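Local structure of putative methylase (3LDU) at residues D300-Y311 against L335-Y346. The protein probably methylates guanine bases of ribosomal RNA and is seen here with GTP bound in its methyltransferase domain. Sequence-based numbering, arbitrary orientation.
Sequences DEFGFIITNPPY and LKNWSYYLITSY. With GTP (guanosine-5'-triphosphate), chain B.
Two donors grip the carbonyl oxygen of Asp300: Trp338 NE1 at 2.9 Å and a water that also accepts from Lys336 N. The indole bond is straight, with an N-H...O angle of 179°. The oxygen lies in the indole plane, whereas NE1 stands above the carbonyl plane, 47° out of it. CG of Trp338 sits beside its backbone N (chi1 -80°), which lays the ring against the backbone of Asp300-Gly303. Gly303 CA makes a CH-pi contact 3.5 Å from the centroid of the six-membered ring, nearly over its centre, and Leu335 CD1 meets the opposite face near its rim. The in-plane N-H bond and the groups over both faces together hold the ring's rotation. Ile305 CG1 extends this apolar layer, meeting Trp338 CZ3 at 3.9 Å.

Beyond it, strands 304-307 and 339-344 run almost exactly parallel. Their amides bond in the staggered parallel pattern, from Ser339 N to Gly303 O through to Ile343 N on Thr307 O. The Phe304 and Tyr341 rings lie side by side on one face, CD1 of Phe304 facing the edge of Tyr341 4.0 Å from CE2. On the other face Thr307 CG2 packs 3.7 Å from Leu342 CG, while Thr307 OG1 bonds Asp201.

At the C-terminal ends of the strands, Tyr311 lays one ring face over Ser345 N. Thr344 OG1 accepts from Tyr346 N at 3.1 Å, forming an ST turn, and also bonds Tyr325 of the connecting helix 315-333. With that helix the strands form a beta-alpha-beta unit of the Rossmann-like methyltransferase sheet. After strand 304-307 comes the NPPY motif of amino-methylating methyltransferases; Asn308 O comes within 3.1 Å of GTP C5'. The strand bonds before Asn308 and the Tyr311 contact after Pro310 thus bracket the loop beside the nucleotide, consistent with their fixing its position.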
loop_
_atom_site.group_PDB
_atom_site.type_symbol
_atom_site.label_atom_id
_atom_site.label_comp_id
_atom_site.label_asym_id
_atom_site.label_seq_id
_atom_site.Cartn_x
_atom_site.Cartn_y
_atom_site.Cartn_z
ATOM N N ASP A 300 -22.829 13.683 19.059
ATOM C CA ASP A 300 -21.578 13.245 19.657
ATOM C C ASP A 300 -20.526 14.328 19.443
ATOM O O ASP A 300 -20.574 15.066 18.457
ATOM C CB ASP A 300 -21.097 11.936 19.015
ATOM C CG ASP A 300 -22.020 10.756 19.309
ATOM O OD1 ASP A 300 -22.816 10.837 20.271
ATOM O OD2 ASP A 300 -21.940 9.740 18.578
ATOM N N GLU A 301 -19.583 14.442 20.366
ATOM C CA GLU A 301 -18.448 15.330 20.140
ATOM C C GLU A 301 -17.148 14.539 20.023
ATOM O O GLU A 301 -17.105 13.354 20.342
ATOM C CB GLU A 301 -18.349 16.428 21.206
ATOM C CG GLU A 301 -18.434 15.955 22.643
ATOM C CD GLU A 301 -18.403 17.112 23.640
ATOM O OE1 GLU A 301 -18.018 18.238 23.248
ATOM O OE2 GLU A 301 -18.760 16.893 24.817
ATOM N N PHE A 302 -16.100 15.197 19.547
ATOM C CA PHE A 302 -14.785 14.568 19.429
ATOM C C PHE A 302 -14.797 13.378 18.474
ATOM O O PHE A 302 -14.068 12.413 18.666
ATOM C CB PHE A 302 -14.259 14.145 20.805
ATOM C CG PHE A 302 -14.283 15.254 21.826
ATOM C CD1 PHE A 302 -13.527 16.396 21.644
ATOM C CD2 PHE A 302 -15.072 15.154 22.959
ATOM C CE1 PHE A 302 -13.555 17.425 22.577
ATOM C CE2 PHE A 302 -15.104 16.177 23.894
ATOM C CZ PHE A 302 -14.342 17.311 23.701
ATOM N N GLY A 303 -15.620 13.454 17.435
ATOM C CA GLY A 303 -15.592 12.437 16.399
ATOM C C GLY A 303 -14.550 12.727 15.325
ATOM O O GLY A 303 -13.896 13.778 15.322
ATOM N N PHE A 304 -14.398 11.786 14.403
ATOM C CA PHE A 304 -13.464 11.927 13.295
ATOM C C PHE A 304 -14.193 11.752 11.975
ATOM O O PHE A 304 -15.071 10.906 11.867
ATOM C CB PHE A 304 -12.380 10.849 13.378
ATOM C CG PHE A 304 -11.420 11.040 14.504
ATOM C CD1 PHE A 304 -10.234 11.715 14.306
ATOM C CD2 PHE A 304 -11.701 10.531 15.762
ATOM C CE1 PHE A 304 -9.349 11.888 15.343
ATOM C CE2 PHE A 304 -10.820 10.704 16.802
ATOM C CZ PHE A 304 -9.643 11.384 16.594
ATOM N N ILE A 305 -13.808 12.540 10.974
ATOM C CA ILE A 305 -14.226 12.306 9.594
ATOM C C ILE A 305 -12.969 12.103 8.753
ATOM O O ILE A 305 -12.022 12.896 8.848
ATOM C CB ILE A 305 -15.036 13.480 9.028
ATOM C CG1 ILE A 305 -16.454 13.459 9.603
ATOM C CG2 ILE A 305 -15.091 13.397 7.499
ATOM C CD1 ILE A 305 -17.168 14.834 9.574
ATOM N N ILE A 306 -12.929 11.016 7.981
ATOM C CA ILE A 306 -11.843 10.808 7.023
ATOM C C ILE A 306 -12.524 10.455 5.730
ATOM O O ILE A 306 -13.332 9.514 5.690
ATOM C CB ILE A 306 -10.910 9.651 7.445
ATOM C CG1 ILE A 306 -10.307 9.927 8.826
ATOM C CG2 ILE A 306 -9.781 9.476 6.426
ATOM C CD1 ILE A 306 -9.520 8.734 9.384
ATOM N N THR A 307 -12.248 11.209 4.673
ATOM C CA THR A 307 -13.040 11.038 3.462
ATOM C C THR A 307 -12.324 11.456 2.178
ATOM O O THR A 307 -11.381 12.253 2.202
ATOM C CB THR A 307 -14.383 11.829 3.578
ATOM O OG1 THR A 307 -15.269 11.435 2.532
ATOM C CG2 THR A 307 -14.132 13.341 3.525
ATOM N N ASN A 308 -12.817 10.913 1.063
ATOM C CA ASN A 308 -12.245 11.098 -0.266
ATOM C C ASN A 308 -13.364 11.621 -1.185
ATOM O O ASN A 308 -14.071 10.840 -1.828
ATOM C CB ASN A 308 -11.683 9.722 -0.709
ATOM C CG ASN A 308 -11.202 9.679 -2.143
ATOM O OD1 ASN A 308 -11.480 8.713 -2.872
ATOM N ND2 ASN A 308 -10.438 10.665 -2.544
ATOM N N PRO A 309 -13.589 12.951 -1.188
ATOM C CA PRO A 309 -14.704 13.515 -1.971
ATOM C C PRO A 309 -14.400 13.492 -3.467
ATOM O O PRO A 309 -13.258 13.243 -3.843
ATOM C CB PRO A 309 -14.763 14.976 -1.490
ATOM C CG PRO A 309 -13.343 15.272 -1.049
ATOM C CD PRO A 309 -12.881 13.983 -0.404
ATOM N N PRO A 310 -15.402 13.775 -4.309
ATOM C CA PRO A 310 -15.128 13.987 -5.737
ATOM C C PRO A 310 -14.061 15.079 -5.897
ATOM O O PRO A 310 -14.036 16.002 -5.089
ATOM C CB PRO A 310 -16.468 14.486 -6.284
ATOM C CG PRO A 310 -17.495 14.098 -5.262
ATOM C CD PRO A 310 -16.797 14.076 -3.944
ATOM N N TYR A 311 -13.204 14.974 -6.912
ATOM C CA TYR A 311 -12.104 15.926 -7.103
ATOM C C TYR A 311 -12.444 17.091 -8.029
ATOM O O TYR A 311 -11.742 18.110 -8.042
ATOM C CB TYR A 311 -10.876 15.226 -7.686
ATOM C CG TYR A 311 -10.286 14.114 -6.836
ATOM C CD1 TYR A 311 -9.338 13.238 -7.370
ATOM C CD2 TYR A 311 -10.655 13.951 -5.508
ATOM C CE1 TYR A 311 -8.775 12.216 -6.601
ATOM C CE2 TYR A 311 -10.096 12.934 -4.723
ATOM C CZ TYR A 311 -9.168 12.063 -5.280
ATOM O OH TYR A 311 -8.621 11.069 -4.503
ATOM N N LEU A 335 -20.154 20.725 13.751
ATOM C CA LEU A 335 -19.928 19.595 14.640
ATOM C C LEU A 335 -19.244 20.078 15.911
ATOM O O LEU A 335 -18.543 21.093 15.906
ATOM C CB LEU A 335 -19.065 18.529 13.934
ATOM C CG LEU A 335 -19.737 17.964 12.682
ATOM C CD1 LEU A 335 -18.786 17.090 11.826
ATOM C CD2 LEU A 335 -20.984 17.183 13.079
ATOM N N LYS A 336 -19.443 19.352 17.004
ATOM C CA LYS A 336 -18.874 19.769 18.275
ATOM C C LYS A 336 -17.493 19.174 18.478
ATOM O O LYS A 336 -17.372 18.023 18.867
ATOM C CB LYS A 336 -19.790 19.367 19.435
ATOM C CG LYS A 336 -19.290 19.824 20.798
ATOM C CD LYS A 336 -18.986 21.316 20.793
ATOM C CE LYS A 336 -18.528 21.800 22.160
ATOM N NZ LYS A 336 -18.094 23.223 22.117
ATOM N N ASN A 337 -16.459 19.970 18.218
ATOM C CA ASN A 337 -15.088 19.554 18.478
ATOM C C ASN A 337 -14.699 18.297 17.700
ATOM O O ASN A 337 -14.026 17.419 18.237
ATOM C CB ASN A 337 -14.891 19.297 19.972
ATOM C CG ASN A 337 -14.829 20.573 20.776
ATOM O OD1 ASN A 337 -14.164 21.527 20.388
ATOM N ND2 ASN A 337 -15.525 20.597 21.907
ATOM N N TRP A 338 -15.134 18.193 16.450
ATOM C CA TRP A 338 -14.699 17.070 15.617
ATOM C C TRP A 338 -13.381 17.393 14.905
ATOM O O TRP A 338 -12.974 18.552 14.826
ATOM C CB TRP A 338 -15.771 16.709 14.574
ATOM C CG TRP A 338 -16.915 15.874 15.106
ATOM C CD1 TRP A 338 -17.689 16.147 16.200
ATOM C CD2 TRP A 338 -17.427 14.655 14.543
ATOM N NE1 TRP A 338 -18.642 15.163 16.363
ATOM C CE2 TRP A 338 -18.501 14.234 15.363
ATOM C CE3 TRP A 338 -17.073 13.862 13.441
ATOM C CZ2 TRP A 338 -19.227 13.068 15.108
ATOM C CZ3 TRP A 338 -17.803 12.708 13.185
ATOM C CH2 TRP A 338 -18.866 12.320 14.021
ATOM N N SER A 339 -12.737 16.349 14.390
ATOM C CA SER A 339 -11.537 16.454 13.562
ATOM C C SER A 339 -11.925 15.913 12.191
ATOM O O SER A 339 -12.607 14.900 12.114
ATOM C CB SER A 339 -10.423 15.555 14.115
ATOM O OG SER A 339 -9.948 16.000 15.378
ATOM N N TYR A 340 -11.502 16.562 11.112
ATOM C CA TYR A 340 -11.848 16.047 9.791
ATOM C C TYR A 340 -10.653 16.100 8.844
ATOM O O TYR A 340 -9.807 16.991 8.948
ATOM C CB TYR A 340 -13.081 16.750 9.200
ATOM C CG TYR A 340 -13.298 18.186 9.658
ATOM C CD1 TYR A 340 -12.767 19.250 8.946
ATOM C CD2 TYR A 340 -14.069 18.470 10.778
ATOM C CE1 TYR A 340 -12.969 20.562 9.345
ATOM C CE2 TYR A 340 -14.276 19.797 11.196
ATOM C CZ TYR A 340 -13.720 20.834 10.466
ATOM O OH TYR A 340 -13.907 22.158 10.847
ATOM N N TYR A 341 -10.600 15.137 7.930
ATOM C CA TYR A 341 -9.451 14.949 7.051
ATOM C C TYR A 341 -9.993 14.617 5.673
ATOM O O TYR A 341 -10.829 13.727 5.537
ATOM C CB TYR A 341 -8.593 13.792 7.572
ATOM C CG TYR A 341 -8.104 14.003 8.994
ATOM C CD1 TYR A 341 -6.848 14.547 9.247
ATOM C CD2 TYR A 341 -8.920 13.687 10.089
ATOM C CE1 TYR A 341 -6.393 14.747 10.550
ATOM C CE2 TYR A 341 -8.476 13.900 11.398
ATOM C CZ TYR A 341 -7.212 14.423 11.618
ATOM O OH TYR A 341 -6.752 14.647 12.909
ATOM N N LEU A 342 -9.555 15.348 4.658
ATOM C CA LEU A 342 -10.109 15.168 3.321
ATOM C C LEU A 342 -8.992 15.102 2.306
ATOM O O LEU A 342 -8.063 15.915 2.338
ATOM C CB LEU A 342 -11.018 16.357 2.964
ATOM C CG LEU A 342 -12.282 16.539 3.805
ATOM C CD1 LEU A 342 -11.987 17.504 4.945
ATOM C CD2 LEU A 342 -13.445 17.059 2.966
ATOM N N ILE A 343 -9.079 14.133 1.404
ATOM C CA ILE A 343 -8.098 14.029 0.331
ATOM C C ILE A 343 -8.720 14.459 -0.999
ATOM O O ILE A 343 -9.816 14.023 -1.355
ATOM C CB ILE A 343 -7.502 12.590 0.238
ATOM C CG1 ILE A 343 -6.513 12.521 -0.926
ATOM C CG2 ILE A 343 -8.609 11.534 0.116
ATOM C CD1 ILE A 343 -5.574 11.288 -0.889
ATOM N N THR A 344 -8.057 15.363 -1.705
ATOM C CA THR A 344 -8.549 15.795 -3.003
ATOM C C THR A 344 -7.428 16.377 -3.837
ATOM O O THR A 344 -6.452 16.896 -3.293
ATOM C CB THR A 344 -9.701 16.830 -2.895
ATOM O OG1 THR A 344 -10.092 17.222 -4.216
ATOM C CG2 THR A 344 -9.261 18.063 -2.117
ATOM N N SER A 345 -7.578 16.305 -5.155
ATOM C CA SER A 345 -6.595 16.891 -6.060
ATOM C C SER A 345 -6.949 18.331 -6.402
ATOM O O SER A 345 -6.200 19.011 -7.114
ATOM C CB SER A 345 -6.490 16.072 -7.346
ATOM O OG SER A 345 -7.701 16.126 -8.081
ATOM N N TYR A 346 -8.088 18.798 -5.898
ATOM C CA TYR A 346 -8.501 20.182 -6.119
ATOM C C TYR A 346 -7.565 21.126 -5.352
ATOM O O TYR A 346 -7.599 21.191 -4.124
ATOM C CB TYR A 346 -9.965 20.385 -5.714
ATOM C CG TYR A 346 -10.521 21.724 -6.162
ATOM C CD1 TYR A 346 -11.016 21.892 -7.449
ATOM C CD2 TYR A 346 -10.532 22.813 -5.307
ATOM C CE1 TYR A 346 -11.511 23.111 -7.871
ATOM C CE2 TYR A 346 -11.029 24.036 -5.718
ATOM C CZ TYR A 346 -11.514 24.178 -7.004
ATOM O OH TYR A 346 -12.015 25.387 -7.435
HETATM P PG GTP B . -13.596 4.659 -2.064
HETATM O O1G GTP B . -13.958 4.789 -0.600
HETATM O O2G GTP B . -12.216 4.068 -2.162
HETATM O O3G GTP B . -14.542 3.722 -2.780
HETATM O O3B GTP B . -13.640 6.136 -2.729
HETATM P PB GTP B . -14.829 6.527 -3.751
HETATM O O1B GTP B . -14.297 6.373 -5.156
HETATM O O2B GTP B . -16.022 5.628 -3.570
HETATM O O3A GTP B . -15.251 8.072 -3.536
HETATM P PA GTP B . -15.437 8.948 -4.888
HETATM O O1A GTP B . -16.255 8.138 -5.870
HETATM O O2A GTP B . -14.096 9.292 -5.493
HETATM O "O5'" GTP B . -16.283 10.262 -4.526
HETATM C "C5'" GTP B . -16.791 10.327 -3.231
HETATM C "C4'" GTP B . -18.177 9.693 -3.233
HETATM O "O4'" GTP B . -19.039 10.682 -2.744
HETATM C "C3'" GTP B . -18.755 9.270 -4.586
HETATM O "O3'" GTP B . -19.048 7.892 -4.515
HETATM C "C2'" GTP B . -20.055 10.053 -4.757
HETATM O "O2'" GTP B . -21.156 9.233 -5.094
HETATM C "C1'" GTP B . -20.296 10.558 -3.356
HETATM N N9 GTP B . -20.945 11.870 -3.242
HETATM C C8 GTP B . -20.961 12.952 -4.082
HETATM N N7 GTP B . -21.700 13.923 -3.478
HETATM C C5 GTP B . -22.147 13.458 -2.283
HETATM C C6 GTP B . -22.927 14.017 -1.276
HETATM O O6 GTP B . -23.374 15.171 -1.371
HETATM N N1 GTP B . -23.195 13.252 -0.160
HETATM C C2 GTP B . -22.704 11.965 -0.037
HETATM N N2 GTP B . -22.977 11.280 1.061
HETATM N N3 GTP B . -21.930 11.392 -1.043
HETATM C C4 GTP B . -21.668 12.159 -2.132
HETATM O O HOH W 1 -21.323 17.476 17.307
HETATM O O HOH W 2 -11.757 14.694 17.035
HETATM O O HOH W 3 -9.285 18.566 -9.113
#